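Local coordinates for protein Crov588 (Cafeteriavirus, PDB 6NYR) that is of unknown function but folds as a circular leucine-rich repeat protein built from FNIP repeats, an architecture that in relatives commonly serves protein binding, at residues L124-E129 against T144-G149; Q572-N577 against E598-N603. One frame throughout, in Å; residues are numbered along the deposited sequence.

Contact 1: residues L124-E129 against T144-G149; sequences LTFGEE and THLTFG
The F126 and F148 rings lie side by side, their planes only 4° apart but slid past each other, with centroids 5.4 Å apart and little overlap. CD2 of F126 comes within 3.7 Å of CD1 of F148, and CD1 of L146 reaches the F126 ring obliquely, 3.9 Å from CE2. At the F126 ring edge, near its plane, lies the carbonyl O of T147. Nearly equal torsions, chi1 -79° and -76° with similar chi2, turn the two rings alike; F130 and F152 stack on F126 and F148 respectively, and F170 continues the row beyond F148. The H145 ring stacks with H123 and H167, its ND1 donating in plane to T144 OG1. F126 and F148 take the same position in successive coils, 22 residues apart, of a solenoid whose FNIP repeats belong to the leucine-rich repeat clan; strands 123-125 and 145-147 pair in parallel. F126 N gives T147 O a nearly straight hydrogen bond of 2.9 Å, L124 N donates to H145 O, and T147 N to L124 O. L124 and L146 fill the buried face with branched apolar chains. On the opposite face, beta-branched T125 and T147 suit an extended strand, and their hydroxyls can meet solvent.

Contact 2: residues Q572-N577 against E598-N603; sequences QKITEN and ENVLPN
V600 approaches I574, T575 and E576 with both its methyl groups: CG1 meets I574, side chain and carbonyl, and CG2 the T575-E576 peptide. CG1, anti to its own backbone N (chi1 173°), lies 3.9 Å from CG2 of I574, the two side chains meeting at a slant, and also comes within 3.5 Å of the carbonyl O of I574. CG2 lies against the T575-E576 peptide, 4.0 Å from E576 N. A short beta-branched residue fits here because both methyls start at CB and can spread over the neighbouring loop without a long stem, while I574, turned toward V600, supplies the apolar partner.

E576 runs alongside the other loop rather than into it. Its first torsion (chi1 -74°) sets CG anti to the carbonyl carbon and 3.6 Å from the carbonyl O of N599; the bend at chi2 (87°) then carries the carboxylate round to T575. There OG1 of T575 donates to OE1 of E576 at 2.6 Å, nearly along the C-O axis, which helps fix the rotation of the carboxylate. N577 and N599 both have positive phi, a backbone shape that asparagine tolerates well. Water 2 bridges the loops by donating to T575 O and, at 3.2 Å, to V600 O.

Both segments belong to the outer side of the leucine-rich repeat ring: 572-577 lies in the loop between strands 563-565 and 585-587, whereas the loop between strands 585-587 and 607-609 holds 598-603. Inward, I574 touches F588, just after strand 585-587; along the solenoid, L601 packs on P624 of the next coil, in the loop that precedes strand 629-631.

Overall arrangement
Contacts 1 and 2 both join neighbouring coils, but at different radii of the ring; in contact 1 like positions pair, in contact 2 the segments are offset by four residues. Contact 1 belongs to the strands lining the inner wall and is partly buried, with leucines and phenylalanines facing the solenoid interior; contact 2 lies on the outer loops, a surface contact with V600 as its buried residue. Accordingly, direct backbone hydrogen bonds and aligned rings join the strands, whereas the loops rely on methyl packing, a side chain beside a carbonyl and a bridging water. The two contacts share no elements: their centres are 62 Å apart, on opposite sides of the chain's centre.

Contact 1: residues L124-E129 against T144-G149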
ATOM      1  N   LEU A 124      26.699 -10.315  -3.699  1.00 56.33           N
ATOM      2  CA  LEU A 124      26.873 -10.351  -5.145  1.00 55.33           C
ATOM      3  C   LEU A 124      25.557 -10.717  -5.815  1.00 53.31           C
ATOM      4  O   LEU A 124      24.900 -11.684  -5.416  1.00 55.10           O
ATOM      5  CB  LEU A 124      27.962 -11.348  -5.548  1.00 55.85           C
ATOM      6  CG  LEU A 124      28.142 -11.548  -7.054  1.00 55.68           C
ATOM      7  CD1 LEU A 124      28.450 -10.225  -7.736  1.00 55.48           C
ATOM      8  CD2 LEU A 124      29.238 -12.570  -7.338  1.00 52.82           C
ATOM      9  N   THR A 125      25.175  -9.941  -6.823  1.00 52.54           N
ATOM     10  CA  THR A 125      24.000 -10.210  -7.638  1.00 50.94           C
ATOM     11  C   THR A 125      24.398 -10.119  -9.104  1.00 50.40           C
ATOM     12  O   THR A 125      24.939  -9.097  -9.538  1.00 51.35           O
ATOM     13  CB  THR A 125      22.868  -9.221  -7.329  1.00 51.28           C
ATOM     14  OG1 THR A 125      22.422  -9.417  -5.979  1.00 49.92           O
ATOM     15  CG2 THR A 125      21.704  -9.419  -8.290  1.00 50.72           C
ATOM     16  N   PHE A 126      24.135 -11.184  -9.858  1.00 48.94           N
ATOM     17  CA  PHE A 126      24.472 -11.203 -11.274  1.00 46.96           C
ATOM     18  C   PHE A 126      23.388 -10.525 -12.106  1.00 45.57           C
ATOM     19  O   PHE A 126      22.210 -10.493 -11.733  1.00 44.60           O
ATOM     20  CB  PHE A 126      24.672 -12.637 -11.773  1.00 46.37           C
ATOM     21  CG  PHE A 126      26.013 -13.225 -11.424  1.00 45.08           C
ATOM     22  CD1 PHE A 126      27.139 -12.915 -12.171  1.00 43.54           C
ATOM     23  CD2 PHE A 126      26.144 -14.094 -10.355  1.00 45.93           C
ATOM     24  CE1 PHE A 126      28.370 -13.454 -11.853  1.00 44.13           C
ATOM     25  CE2 PHE A 126      27.373 -14.635 -10.030  1.00 46.42           C
ATOM     26  CZ  PHE A 126      28.488 -14.315 -10.780  1.00 44.91           C
ATOM     27  N   GLY A 127      23.803  -9.982 -13.246  1.00 49.20           N
ATOM     28  CA  GLY A 127      22.881  -9.347 -14.164  1.00 50.03           C
ATOM     29  C   GLY A 127      22.018 -10.345 -14.911  1.00 47.32           C
ATOM     30  O   GLY A 127      22.212 -11.559 -14.858  1.00 47.10           O
ATOM     31  N   GLU A 128      21.038  -9.797 -15.633  1.00 49.15           N
ATOM     32  CA  GLU A 128      20.060 -10.630 -16.322  1.00 51.03           C
ATOM     33  C   GLU A 128      20.731 -11.630 -17.256  1.00 46.09           C
ATOM     34  O   GLU A 128      20.410 -12.822 -17.245  1.00 42.39           O
ATOM     35  CB  GLU A 128      19.085  -9.744 -17.104  1.00 57.78           C
ATOM     36  CG  GLU A 128      17.876 -10.483 -17.665  1.00 63.99           C
ATOM     37  CD  GLU A 128      16.973  -9.595 -18.512  1.00 66.50           C
ATOM     38  OE1 GLU A 128      16.540  -8.531 -18.018  1.00 66.13           O
ATOM     39  OE2 GLU A 128      16.700  -9.966 -19.675  1.00 67.48           O
ATOM     40  N   GLU A 129      21.671 -11.163 -18.074  1.00 44.20           N
ATOM     41  CA  GLU A 129      22.181 -11.976 -19.170  1.00 47.71           C
ATOM     42  C   GLU A 129      23.365 -12.852 -18.789  1.00 45.29           C
ATOM     43  O   GLU A 129      23.765 -13.701 -19.597  1.00 46.09           O
ATOM     44  CB  GLU A 129      22.570 -11.080 -20.354  1.00 49.81           C
ATOM     45  CG  GLU A 129      21.418 -10.247 -20.903  1.00 52.98           C
ATOM     46  CD  GLU A 129      20.260 -11.105 -21.392  1.00 55.79           C
ATOM     47  OE1 GLU A 129      20.525 -12.142 -22.042  1.00 59.06           O
ATOM     48  OE2 GLU A 129      19.094 -10.753 -21.117  1.00 53.79           O
ATOM     49  N   THR A 144      28.374 -13.783   1.511  1.00 54.89           N
ATOM     50  CA  THR A 144      27.219 -14.231   2.281  1.00 56.50           C
ATOM     51  C   THR A 144      25.942 -14.304   1.457  1.00 53.98           C
ATOM     52  O   THR A 144      25.125 -15.199   1.675  1.00 49.78           O
ATOM     53  CB  THR A 144      26.980 -13.303   3.481  1.00 57.31           C
ATOM     54  OG1 THR A 144      26.827 -11.954   3.021  1.00 55.55           O
ATOM     55  CG2 THR A 144      28.139 -13.381   4.458  1.00 58.64           C
ATOM     56  N   HIS A 145      25.741 -13.379   0.521  1.00 53.90           N
ATOM     57  CA  HIS A 145      24.517 -13.308  -0.267  1.00 55.30           C
ATOM     58  C   HIS A 145      24.870 -13.408  -1.744  1.00 53.83           C
ATOM     59  O   HIS A 145      25.653 -12.598  -2.255  1.00 50.48           O
ATOM     60  CB  HIS A 145      23.752 -12.015   0.031  1.00 59.38           C
ATOM     61  CG  HIS A 145      23.114 -11.990   1.387  1.00 60.37           C
ATOM     62  ND1 HIS A 145      23.841 -12.086   2.555  1.00 60.02           N
ATOM     63  CD2 HIS A 145      21.814 -11.911   1.760  1.00 59.04           C
ATOM     64  CE1 HIS A 145      23.018 -12.050   3.589  1.00 60.29           C
ATOM     65  NE2 HIS A 145      21.782 -11.946   3.133  1.00 60.53           N
ATOM     66  N   LEU A 146      24.293 -14.400  -2.423  1.00 50.23           N
ATOM     67  CA  LEU A 146      24.512 -14.605  -3.846  1.00 50.28           C
ATOM     68  C   LEU A 146      23.177 -14.786  -4.554  1.00 45.32           C
ATOM     69  O   LEU A 146      22.386 -15.657  -4.183  1.00 43.67           O
ATOM     70  CB  LEU A 146      25.399 -15.825  -4.103  1.00 50.54           C
ATOM     71  CG  LEU A 146      25.622 -16.166  -5.579  1.00 49.45           C
ATOM     72  CD1 LEU A 146      26.394 -15.049  -6.267  1.00 49.96           C
ATOM     73  CD2 LEU A 146      26.327 -17.500  -5.722  1.00 51.71           C
ATOM     74  N   THR A 147      22.936 -13.965  -5.576  1.00 45.88           N
ATOM     75  CA  THR A 147      21.713 -14.014  -6.368  1.00 45.87           C
ATOM     76  C   THR A 147      22.090 -14.111  -7.839  1.00 47.20           C
ATOM     77  O   THR A 147      22.882 -13.302  -8.330  1.00 49.77           O
ATOM     78  CB  THR A 147      20.845 -12.769  -6.126  1.00 45.73           C
ATOM     79  OG1 THR A 147      20.512 -12.680  -4.735  1.00 43.59           O
ATOM     80  CG2 THR A 147      19.569 -12.820  -6.955  1.00 43.33           C
ATOM     81  N   PHE A 148      21.535 -15.100  -8.536  1.00 45.13           N
ATOM     82  CA  PHE A 148      21.747 -15.234  -9.970  1.00 44.31           C
ATOM     83  C   PHE A 148      20.643 -14.512 -10.737  1.00 47.05           C
ATOM     84  O   PHE A 148      19.525 -14.335 -10.242  1.00 49.73           O
ATOM     85  CB  PHE A 148      21.793 -16.707 -10.390  1.00 43.44           C
ATOM     86  CG  PHE A 148      23.080 -17.402 -10.040  1.00 45.40           C
ATOM     87  CD1 PHE A 148      24.219 -17.201 -10.805  1.00 44.66           C
ATOM     88  CD2 PHE A 148      23.151 -18.259  -8.952  1.00 48.48           C
ATOM     89  CE1 PHE A 148      25.403 -17.838 -10.490  1.00 45.62           C
ATOM     90  CE2 PHE A 148      24.339 -18.897  -8.631  1.00 49.17           C
ATOM     91  CZ  PHE A 148      25.462 -18.687  -9.402  1.00 48.49           C
ATOM     92  N   GLY A 149      20.968 -14.115 -11.969  1.00 47.39           N
ATOM     93  CA  GLY A 149      20.024 -13.463 -12.850  1.00 47.30           C
ATOM     94  C   GLY A 149      19.194 -14.450 -13.650  1.00 46.78           C
ATOM     95  O   GLY A 149      19.233 -15.663 -13.437  1.00 46.10           O
TER
HETATM   96  O   HOH W   1      22.737 -10.979  -2.864  1.00 43.71           O

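Contact 2: residues Q572-N577 against E598-N603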
ATOM      1  N   GLN A 572     -15.786  33.123  -9.211  1.00 54.81           N
ATOM      2  CA  GLN A 572     -16.433  34.343  -8.758  1.00 54.33           C
ATOM      3  C   GLN A 572     -15.419  35.308  -8.159  1.00 52.23           C
ATOM      4  O   GLN A 572     -14.396  34.898  -7.605  1.00 48.54           O
ATOM      5  CB  GLN A 572     -17.519  34.053  -7.710  1.00 54.51           C
ATOM      6  CG  GLN A 572     -18.666  33.201  -8.213  1.00 55.19           C
ATOM      7  CD  GLN A 572     -19.451  33.880  -9.320  1.00 57.45           C
ATOM      8  OE1 GLN A 572     -19.700  35.088  -9.274  1.00 60.42           O
ATOM      9  NE2 GLN A 572     -19.848  33.102 -10.320  1.00 53.34           N
ATOM     10  N   LYS A 573     -15.728  36.598  -8.271  1.00 56.98           N
ATOM     11  CA  LYS A 573     -14.891  37.629  -7.677  1.00 58.46           C
ATOM     12  C   LYS A 573     -14.789  37.420  -6.171  1.00 53.82           C
ATOM     13  O   LYS A 573     -15.761  37.044  -5.509  1.00 51.97           O
ATOM     14  CB  LYS A 573     -15.489  39.012  -7.957  1.00 64.96           C
ATOM     15  CG  LYS A 573     -15.217  39.575  -9.346  1.00 69.94           C
ATOM     16  CD  LYS A 573     -16.336  40.549  -9.740  1.00 76.15           C
ATOM     17  CE  LYS A 573     -15.853  41.691 -10.617  1.00 79.59           C
ATOM     18  NZ  LYS A 573     -15.262  41.198 -11.893  1.00 80.88           N
ATOM     19  N   ILE A 574     -13.595  37.646  -5.631  1.00 52.09           N
ATOM     20  CA  ILE A 574     -13.367  37.658  -4.189  1.00 49.82           C
ATOM     21  C   ILE A 574     -12.838  39.040  -3.830  1.00 50.14           C
ATOM     22  O   ILE A 574     -11.798  39.467  -4.351  1.00 47.25           O
ATOM     23  CB  ILE A 574     -12.397  36.553  -3.744  1.00 49.32           C
ATOM     24  CG1 ILE A 574     -12.932  35.193  -4.182  1.00 50.85           C
ATOM     25  CG2 ILE A 574     -12.206  36.601  -2.235  1.00 52.27           C
ATOM     26  CD1 ILE A 574     -11.966  34.039  -3.977  1.00 48.99           C
ATOM     27  N   THR A 575     -13.562  39.747  -2.957  1.00 53.84           N
ATOM     28  CA  THR A 575     -13.212  41.111  -2.598  1.00 58.93           C
ATOM     29  C   THR A 575     -12.720  41.180  -1.148  1.00 58.62           C
ATOM     30  O   THR A 575     -12.556  40.149  -0.476  1.00 56.39           O
ATOM     31  CB  THR A 575     -14.410  42.040  -2.835  1.00 64.39           C
ATOM     32  OG1 THR A 575     -14.023  43.395  -2.565  1.00 72.39           O
ATOM     33  CG2 THR A 575     -15.580  41.664  -1.929  1.00 62.60           C
ATOM     34  N   GLU A 576     -12.518  42.403  -0.650  1.00 58.61           N
ATOM     35  CA  GLU A 576     -11.975  42.586   0.685  1.00 60.37           C
ATOM     36  C   GLU A 576     -12.863  41.929   1.736  1.00 56.07           C
ATOM     37  O   GLU A 576     -14.093  41.912   1.627  1.00 53.94           O
ATOM     38  CB  GLU A 576     -11.834  44.076   1.016  1.00 68.63           C
ATOM     39  CG  GLU A 576     -10.689  44.803   0.331  1.00 75.64           C
ATOM     40  CD  GLU A 576     -11.061  45.349  -1.032  1.00 81.89           C
ATOM     41  OE1 GLU A 576     -12.102  44.931  -1.583  1.00 82.81           O
ATOM     42  OE2 GLU A 576     -10.306  46.193  -1.559  1.00 83.01           O
ATOM     43  N   ASN A 577     -12.210  41.398   2.774  1.00 55.21           N
ATOM     44  CA  ASN A 577     -12.888  40.979   4.007  1.00 55.88           C
ATOM     45  C   ASN A 577     -13.843  39.810   3.769  1.00 53.51           C
ATOM     46  O   ASN A 577     -14.802  39.613   4.517  1.00 52.95           O
ATOM     47  CB  ASN A 577     -13.646  42.142   4.649  1.00 60.43           C
ATOM     48  CG  ASN A 577     -12.742  43.299   5.020  1.00 66.10           C
ATOM     49  OD1 ASN A 577     -12.893  44.411   4.507  1.00 69.69           O
ATOM     50  ND2 ASN A 577     -11.799  43.046   5.919  1.00 66.78           N
ATOM     51  N   GLU A 598      -5.458  44.239  -3.792  1.00 56.35           N
ATOM     52  CA  GLU A 598      -4.776  44.252  -2.506  1.00 59.62           C
ATOM     53  C   GLU A 598      -5.771  44.081  -1.360  1.00 58.53           C
ATOM     54  O   GLU A 598      -6.956  44.403  -1.477  1.00 58.54           O
ATOM     55  CB  GLU A 598      -3.978  45.548  -2.327  1.00 63.75           C
ATOM     56  CG  GLU A 598      -4.688  46.818  -2.758  1.00 71.62           C
ATOM     57  CD  GLU A 598      -4.042  48.072  -2.183  1.00 79.47           C
ATOM     58  OE1 GLU A 598      -2.799  48.100  -2.040  1.00 81.44           O
ATOM     59  OE2 GLU A 598      -4.783  49.024  -1.853  1.00 80.96           O
ATOM     60  N   ASN A 599      -5.270  43.549  -0.243  1.00 57.73           N
ATOM     61  CA  ASN A 599      -6.042  43.407   0.989  1.00 59.44           C
ATOM     62  C   ASN A 599      -7.176  42.392   0.848  1.00 54.70           C
ATOM     63  O   ASN A 599      -8.191  42.480   1.546  1.00 52.66           O
ATOM     64  CB  ASN A 599      -6.604  44.762   1.434  1.00 65.86           C
ATOM     65  CG  ASN A 599      -5.513  45.787   1.723  1.00 71.53           C
ATOM     66  OD1 ASN A 599      -4.463  45.459   2.278  1.00 72.74           O
ATOM     67  ND2 ASN A 599      -5.756  47.035   1.331  1.00 72.16           N
ATOM     68  N   VAL A 600      -7.009  41.418  -0.041  1.00 52.20           N
ATOM     69  CA  VAL A 600      -7.991  40.363  -0.263  1.00 50.15           C
ATOM     70  C   VAL A 600      -7.523  39.033   0.316  1.00 48.34           C
ATOM     71  O   VAL A 600      -8.275  38.350   1.011  1.00 48.98           O
ATOM     72  CB  VAL A 600      -8.312  40.225  -1.769  1.00 51.93           C
ATOM     73  CG1 VAL A 600      -9.210  39.025  -2.017  1.00 51.13           C
ATOM     74  CG2 VAL A 600      -8.955  41.501  -2.296  1.00 54.39           C
ATOM     75  N   LEU A 601      -6.291  38.643   0.021  1.00 46.55           N
ATOM     76  CA  LEU A 601      -5.735  37.400   0.547  1.00 47.85           C
ATOM     77  C   LEU A 601      -5.263  37.623   1.979  1.00 47.77           C
ATOM     78  O   LEU A 601      -4.460  38.533   2.218  1.00 50.77           O
ATOM     79  CB  LEU A 601      -4.576  36.934  -0.322  1.00 50.03           C
ATOM     80  CG  LEU A 601      -4.870  36.650  -1.795  1.00 50.10           C
ATOM     81  CD1 LEU A 601      -3.599  36.221  -2.520  1.00 48.99           C
ATOM     82  CD2 LEU A 601      -5.928  35.575  -1.940  1.00 51.51           C
ATOM     83  N   PRO A 602      -5.737  36.843   2.950  1.00 47.18           N
ATOM     84  CA  PRO A 602      -5.268  37.021   4.332  1.00 46.81           C
ATOM     85  C   PRO A 602      -3.750  36.979   4.424  1.00 46.98           C
ATOM     86  O   PRO A 602      -3.101  36.095   3.859  1.00 45.18           O
ATOM     87  CB  PRO A 602      -5.907  35.844   5.079  1.00 45.13           C
ATOM     88  CG  PRO A 602      -7.117  35.499   4.285  1.00 45.73           C
ATOM     89  CD  PRO A 602      -6.795  35.816   2.847  1.00 45.98           C
ATOM     90  N   ASN A 603      -3.181  37.950   5.145  1.00 46.97           N
ATOM     91  CA  ASN A 603      -1.728  38.058   5.229  1.00 46.95           C
ATOM     92  C   ASN A 603      -1.102  36.854   5.923  1.00 45.78           C
ATOM     93  O   ASN A 603       0.063  36.531   5.661  1.00 44.82           O
ATOM     94  CB  ASN A 603      -1.345  39.348   5.958  1.00 48.42           C
ATOM     95  CG  ASN A 603      -1.316  40.553   5.036  1.00 54.81           C
ATOM     96  OD1 ASN A 603      -0.650  40.537   3.996  1.00 53.97           O
ATOM     97  ND2 ASN A 603      -2.044  41.601   5.405  1.00 55.15           N
TER
HETATM   98  O   HOH W   2     -11.424  38.339   1.336  1.00 32.24           O